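PDB 5UX5: BIFUNCTIONAL PROTEIN Proline utilization A (PutA), which catalyses both oxidative steps of proline breakdown to glutamate, joining an FAD-dependent proline dehydrogenase and an NAD-dependent aldehyde dehydrogenase in one chain. Local coordinates for residues V980-E985 with L1001-T1006; L995-E1000 with L1053-E1058. All coordinates share one frame; numbering follows the deposited sequence.

Contact 1: residues V980-E985 with L1001-T1006; sequences VGDDEE and LRKLET
In the beta-alpha-beta unit made by strand 965-980, helix 984-997 and strand 1000-1003, Val980 packs against Leu1004, and Asp982, in the turn that leads into the helix, meets Lys1003. The unit belongs to the C-terminal part of the chain, later in the sequence than the residues that line the NAD pocket. The apolar half of the contact is small. Val980 sends CG2 to Leu1004 CD2 at 3.7 Å, and the same methyl lies 4.1 Å from Leu1004 CB, so it rests against both the root and one branch of the leucine. With CG of Leu1004 anti to its own backbone N (chi1 -176°), the isobutyl group runs obliquely past the valine. Both are buried, and both also touch Ile1016 of the adjoining strand 1015-1018; branched aliphatic residues suit such a place because they fill it without polar groups to satisfy.

Gly981 follows with a positive phi of 114°; at its backbone angles a side chain would collide with the preceding carbonyl oxygen, so glycine allows the chain to turn away from the strand. Asp983 then takes the N-cap position, its OD1 accepting a hydrogen bond from the backbone N of Gln986. The polar half of the contact is exposed. Lys1003 extends through its aliphatic carbons and bends at the last torsion (chi4 -67°), bringing the ammonium group to Asp982 and toward Gly981 O, while its cation also forms a cation-pi interaction with Phe987. The lysine crosses Asp982 at roughly a right angle, and the charges join in a salt bridge whose hydrogen bond is weak: Lys1003 NZ stands 3.3 Å from Asp982 OD1, with Gly981 O 3.6 Å from the same NZ.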
loop_
_atom_site.group_PDB
_atom_site.type_symbol
_atom_site.label_atom_id
_atom_site.label_comp_id
_atom_site.label_asym_id
_atom_site.label_seq_id
_atom_site.Cartn_x
_atom_site.Cartn_y
_atom_site.Cartn_z
ATOM N N VAL A 980 39.019 18.145 0.562
ATOM C CA VAL A 980 40.114 18.329 -0.382
ATOM C C VAL A 980 40.435 19.809 -0.522
ATOM O O VAL A 980 39.535 20.626 -0.760
ATOM C CB VAL A 980 39.779 17.738 -1.754
ATOM C CG1 VAL A 980 40.949 17.973 -2.678
ATOM C CG2 VAL A 980 39.542 16.290 -1.608
ATOM N N GLY A 981 41.702 20.159 -0.344
ATOM C CA GLY A 981 42.139 21.533 -0.481
ATOM C C GLY A 981 42.601 22.090 0.845
ATOM O O GLY A 981 42.410 21.494 1.905
ATOM N N ASP A 982 43.204 23.275 0.775
ATOM C CA ASP A 982 43.741 23.926 1.971
ATOM C C ASP A 982 43.208 25.343 2.061
ATOM O O ASP A 982 43.467 26.172 1.181
ATOM C CB ASP A 982 45.274 23.911 1.993
ATOM C CG ASP A 982 45.841 22.492 2.143
ATOM O OD1 ASP A 982 45.346 21.699 2.991
ATOM O OD2 ASP A 982 46.779 22.161 1.388
ATOM N N ASP A 983 42.446 25.602 3.119
ATOM C CA ASP A 983 41.910 26.919 3.411
ATOM C C ASP A 983 41.394 26.901 4.835
ATOM O O ASP A 983 40.341 26.315 5.102
ATOM C CB ASP A 983 40.814 27.295 2.426
ATOM C CG ASP A 983 40.310 28.698 2.636
ATOM O OD1 ASP A 983 39.867 29.028 3.757
ATOM O OD2 ASP A 983 40.366 29.481 1.678
ATOM N N GLU A 984 42.134 27.526 5.756
ATOM C CA GLU A 984 41.825 27.360 7.171
ATOM C C GLU A 984 40.430 27.876 7.509
ATOM O O GLU A 984 39.678 27.228 8.251
ATOM C CB GLU A 984 42.868 28.054 8.031
ATOM C CG GLU A 984 42.897 27.522 9.449
ATOM C CD GLU A 984 43.479 28.522 10.450
ATOM O OE1 GLU A 984 44.291 29.399 10.037
ATOM O OE2 GLU A 984 43.105 28.425 11.651
ATOM N N GLU A 985 40.050 29.023 6.953
ATOM C CA GLU A 985 38.757 29.577 7.319
ATOM C C GLU A 985 37.634 28.645 6.882
ATOM O O GLU A 985 36.754 28.320 7.680
ATOM C CB GLU A 985 38.586 30.978 6.736
ATOM C CG GLU A 985 37.166 31.441 6.831
ATOM C CD GLU A 985 36.988 32.932 6.612
ATOM O OE1 GLU A 985 37.411 33.464 5.560
ATOM O OE2 GLU A 985 36.397 33.567 7.507
ATOM N N LEU A 1001 35.682 14.699 10.033
ATOM C CA LEU A 1001 36.361 15.255 8.869
ATOM C C LEU A 1001 37.677 14.510 8.658
ATOM O O LEU A 1001 38.415 14.272 9.619
ATOM C CB LEU A 1001 36.618 16.740 9.065
ATOM C CG LEU A 1001 35.348 17.511 9.323
ATOM C CD1 LEU A 1001 35.641 18.960 9.606
ATOM C CD2 LEU A 1001 34.520 17.406 8.113
ATOM N N ARG A 1002 37.942 14.095 7.419
ATOM C CA ARG A 1002 39.212 13.477 7.041
ATOM C C ARG A 1002 39.805 14.256 5.879
ATOM O O ARG A 1002 39.155 14.389 4.834
ATOM C CB ARG A 1002 39.054 12.005 6.648
ATOM C CG ARG A 1002 38.816 11.075 7.780
ATOM C CD ARG A 1002 38.807 9.643 7.287
ATOM N NE ARG A 1002 38.114 8.753 8.216
ATOM C CZ ARG A 1002 37.581 7.588 7.868
ATOM N NH1 ARG A 1002 37.671 7.184 6.608
ATOM N NH2 ARG A 1002 36.953 6.832 8.765
ATOM N N LYS A 1003 41.016 14.797 6.077
ATOM C CA LYS A 1003 41.735 15.469 5.001
ATOM C C LYS A 1003 42.219 14.435 3.997
ATOM O O LYS A 1003 42.557 13.310 4.363
ATOM C CB LYS A 1003 42.908 16.288 5.545
ATOM C CG LYS A 1003 42.609 17.800 5.608
ATOM C CD LYS A 1003 43.681 18.567 6.366
ATOM C CE LYS A 1003 43.285 20.024 6.599
ATOM N NZ LYS A 1003 43.202 20.819 5.333
ATOM N N LEU A 1004 42.162 14.789 2.717
ATOM C CA LEU A 1004 42.386 13.846 1.632
ATOM C C LEU A 1004 43.337 14.465 0.624
ATOM O O LEU A 1004 43.149 15.617 0.220
ATOM C CB LEU A 1004 41.074 13.480 0.946
ATOM C CG LEU A 1004 41.101 12.432 -0.166
ATOM C CD1 LEU A 1004 41.083 11.002 0.375
ATOM C CD2 LEU A 1004 39.933 12.686 -1.066
ATOM N N GLU A 1005 44.345 13.704 0.220
ATOM C CA GLU A 1005 45.326 14.132 -0.767
ATOM C C GLU A 1005 45.029 13.507 -2.131
ATOM O O GLU A 1005 44.152 12.645 -2.278
ATOM C CB GLU A 1005 46.731 13.746 -0.301
ATOM C CG GLU A 1005 47.121 14.304 1.061
ATOM C CD GLU A 1005 48.150 15.431 0.955
ATOM O OE1 GLU A 1005 47.748 16.614 0.801
ATOM O OE2 GLU A 1005 49.363 15.118 1.011
ATOM N N THR A 1006 45.770 13.957 -3.146
ATOM C CA THR A 1006 45.715 13.279 -4.433
ATOM C C THR A 1006 46.321 11.891 -4.274
ATOM O O THR A 1006 47.328 11.715 -3.579
ATOM C CB THR A 1006 46.490 14.052 -5.509
ATOM O OG1 THR A 1006 46.300 15.464 -5.346
ATOM C CG2 THR A 1006 46.020 13.654 -6.902
#

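Contact 2: residues L995-E1000 with L1053-E1058; sequences LRTGTE and LHFLKE
Phe1055, Thr997 and Thr999 account for most of the surface buried here, where the end of helix 984-997 meets the short 3-10 turn that leads into strand 1056-1064. Phe1055 contributes the largest share. Its CB approaches Thr997 OG1 at 3.8 Å and Thr997 CG2 at 4.0 Å, and the same hydroxyl oxygen comes obliquely to the ring at CD2. Thr999 OG1 lies near the ring plane at the edge, 4.0 Å from Phe1055 CD2, and stands 3.7 Å from Phe1055 O. Both threonines cross the phenylalanine at about a right angle, and the phenylalanine side chain also touches Leu990 and Ala993 of the helix and Leu977 of strand 965-980. A flat, wholly apolar group suits this position between helix and strand.

Gly998 separates the two threonines. Its positive phi (84°) ends the helix and would jam a side chain against the preceding carbonyl oxygen, and the resulting bend lets Thr997 and Thr999 both direct their CB atoms toward the 3-10 turn. In Thr997, chi1 of 61° sets OG1 between the backbone N and the carbonyl carbon and leaves CG2 to meet Leu1056 CD2 at 3.9 Å. That methyl contact extends the apolar surface past the aromatic residue.

Both hydroxyls have polar partners. Thr997 OG1 is hydrogen-bonded to the carbonyl O of Ala993 one helical turn back, and Thr999 OG1 to Leu974 O on strand 965-980; the two hydroxyl oxygens are 2.9 Å apart. No hydrogen bond joins the two segments. The hydroxyl oxygens, paired with backbone carbonyls, thus lie against the phenylalanine, Thr997 adds a methyl to the packing, and cohesion across the seam rests on van der Waals contact.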
loop_
_atom_site.group_PDB
_atom_site.type_symbol
_atom_site.label_atom_id
_atom_site.label_comp_id
_atom_site.label_asym_id
_atom_site.label_seq_id
_atom_site.Cartn_x
_atom_site.Cartn_y
_atom_site.Cartn_z
ATOM N N LEU A 995 30.868 19.711 14.229
ATOM C CA LEU A 995 30.634 19.709 15.668
ATOM C C LEU A 995 29.162 19.510 15.980
ATOM O O LEU A 995 28.820 18.933 17.014
ATOM C CB LEU A 995 31.146 21.015 16.272
ATOM C CG LEU A 995 31.052 21.240 17.778
ATOM C CD1 LEU A 995 31.770 20.160 18.513
ATOM C CD2 LEU A 995 31.677 22.602 18.130
ATOM N N ARG A 996 28.285 19.947 15.077
ATOM C CA ARG A 996 26.849 19.915 15.291
ATOM C C ARG A 996 26.224 18.600 14.850
ATOM O O ARG A 996 25.236 18.157 15.454
ATOM C CB ARG A 996 26.199 21.095 14.551
ATOM C CG ARG A 996 24.684 21.116 14.562
ATOM C CD ARG A 996 24.105 22.342 13.892
ATOM N NE ARG A 996 24.587 23.600 14.461
ATOM C CZ ARG A 996 24.008 24.238 15.482
ATOM N NH1 ARG A 996 22.931 23.724 16.055
ATOM N NH2 ARG A 996 24.505 25.383 15.939
ATOM N N THR A 997 26.752 17.977 13.796
ATOM C CA THR A 997 26.197 16.722 13.322
ATOM C C THR A 997 26.929 15.508 13.866
ATOM O O THR A 997 26.376 14.396 13.814
ATOM C CB THR A 997 26.183 16.676 11.792
ATOM O OG1 THR A 997 27.521 16.772 11.298
ATOM C CG2 THR A 997 25.372 17.807 11.257
ATOM N N GLY A 998 28.129 15.696 14.413
ATOM C CA GLY A 998 28.964 14.591 14.837
ATOM C C GLY A 998 29.821 13.958 13.756
ATOM O O GLY A 998 30.488 12.956 14.031
ATOM N N THR A 999 29.817 14.501 12.543
ATOM C CA THR A 999 30.593 13.947 11.447
ATOM C C THR A 999 32.087 14.071 11.731
ATOM O O THR A 999 32.538 14.966 12.448
ATOM C CB THR A 999 30.266 14.691 10.154
ATOM O OG1 THR A 999 28.870 14.587 9.884
ATOM C CG2 THR A 999 31.031 14.141 8.998
ATOM N N GLU A 1000 32.844 13.119 11.203
ATOM C CA GLU A 1000 34.295 13.123 11.245
ATOM C C GLU A 1000 34.788 13.716 9.942
ATOM O O GLU A 1000 34.294 13.346 8.875
ATOM C CB GLU A 1000 34.830 11.709 11.434
ATOM C CG GLU A 1000 36.330 11.589 11.502
ATOM C CD GLU A 1000 36.843 10.158 11.314
ATOM O OE1 GLU A 1000 38.021 9.921 11.649
ATOM O OE2 GLU A 1000 36.090 9.276 10.837
ATOM N N LEU A 1053 23.408 20.197 4.378
ATOM C CA LEU A 1053 22.926 18.996 3.694
ATOM C C LEU A 1053 24.088 18.054 3.402
ATOM O O LEU A 1053 23.922 16.831 3.412
ATOM C CB LEU A 1053 22.149 19.356 2.416
ATOM C CG LEU A 1053 20.781 20.050 2.606
ATOM C CD1 LEU A 1053 20.146 20.542 1.327
ATOM C CD2 LEU A 1053 19.788 19.200 3.316
ATOM N N HIS A 1054 25.284 18.609 3.203
ATOM C CA HIS A 1054 26.481 17.816 2.969
ATOM C C HIS A 1054 26.878 16.987 4.177
ATOM O O HIS A 1054 27.681 16.053 4.035
ATOM C CB HIS A 1054 27.637 18.734 2.569
ATOM C CG HIS A 1054 27.345 19.570 1.369
ATOM N ND1 HIS A 1054 27.658 20.910 1.296
ATOM C CD2 HIS A 1054 26.778 19.253 0.180
ATOM C CE1 HIS A 1054 27.284 21.388 0.124
ATOM N NE2 HIS A 1054 26.749 20.401 -0.575
ATOM N N PHE A 1055 26.308 17.275 5.349
ATOM C CA PHE A 1055 26.659 16.566 6.570
ATOM C C PHE A 1055 25.571 15.620 7.048
ATOM O O PHE A 1055 25.697 15.055 8.141
ATOM C CB PHE A 1055 27.007 17.583 7.658
ATOM C CG PHE A 1055 28.254 18.362 7.358
ATOM C CD1 PHE A 1055 28.239 19.388 6.420
ATOM C CD2 PHE A 1055 29.441 18.068 7.999
ATOM C CE1 PHE A 1055 29.393 20.100 6.125
ATOM C CE2 PHE A 1055 30.594 18.795 7.719
ATOM C CZ PHE A 1055 30.569 19.805 6.780
ATOM N N LEU A 1056 24.516 15.420 6.249
ATOM C CA LEU A 1056 23.303 14.715 6.667
ATOM C C LEU A 1056 22.803 13.755 5.587
ATOM O O LEU A 1056 22.902 14.007 4.380
ATOM C CB LEU A 1056 22.180 15.709 7.014
ATOM C CG LEU A 1056 22.472 16.700 8.145
ATOM C CD1 LEU A 1056 21.470 17.830 8.090
ATOM C CD2 LEU A 1056 22.443 16.022 9.506
ATOM N N LYS A 1057 22.222 12.666 6.041
ATOM C CA LYS A 1057 21.572 11.700 5.170
ATOM C C LYS A 1057 20.068 11.746 5.430
ATOM O O LYS A 1057 19.618 11.488 6.552
ATOM C CB LYS A 1057 22.117 10.296 5.444
ATOM C CG LYS A 1057 23.591 10.075 5.182
ATOM C CD LYS A 1057 23.945 8.629 5.510
ATOM C CE LYS A 1057 23.647 8.352 6.970
ATOM N NZ LYS A 1057 24.326 7.150 7.539
ATOM N N GLU A 1058 19.292 12.034 4.395
ATOM C CA GLU A 1058 17.849 12.092 4.573
ATOM C C GLU A 1058 17.305 10.686 4.809
ATOM O O GLU A 1058 17.865 9.699 4.311
ATOM C CB GLU A 1058 17.193 12.712 3.336
ATOM C CG GLU A 1058 17.675 14.118 3.043
ATOM C CD GLU A 1058 17.082 14.717 1.779
ATOM O OE1 GLU A 1058 17.461 15.871 1.432
ATOM O OE2 GLU A 1058 16.269 14.030 1.121
#

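Contacts 1 and 2 lie near the two ends of helix 984-997, with centres about 17 Å apart, and both involve the beta structure next to that helix. Contact 1 is partly buried: two aliphatic residues pack inside, while a salt bridge with a weak hydrogen bond lies at the solvent-exposed surface. Contact 2 is buried and has no charged pair; an aromatic residue and threonines supply its packing. Contact 1 stays within a single beta-alpha-beta unit, whereas 995-1000 with 1053-1058 brings in strand 1056-1064, which runs antiparallel to strand 965-980. The two contacts touch through Leu1001 CD2 and Phe1055 CE2, 4.2 Å apart, an apolar contact between the two.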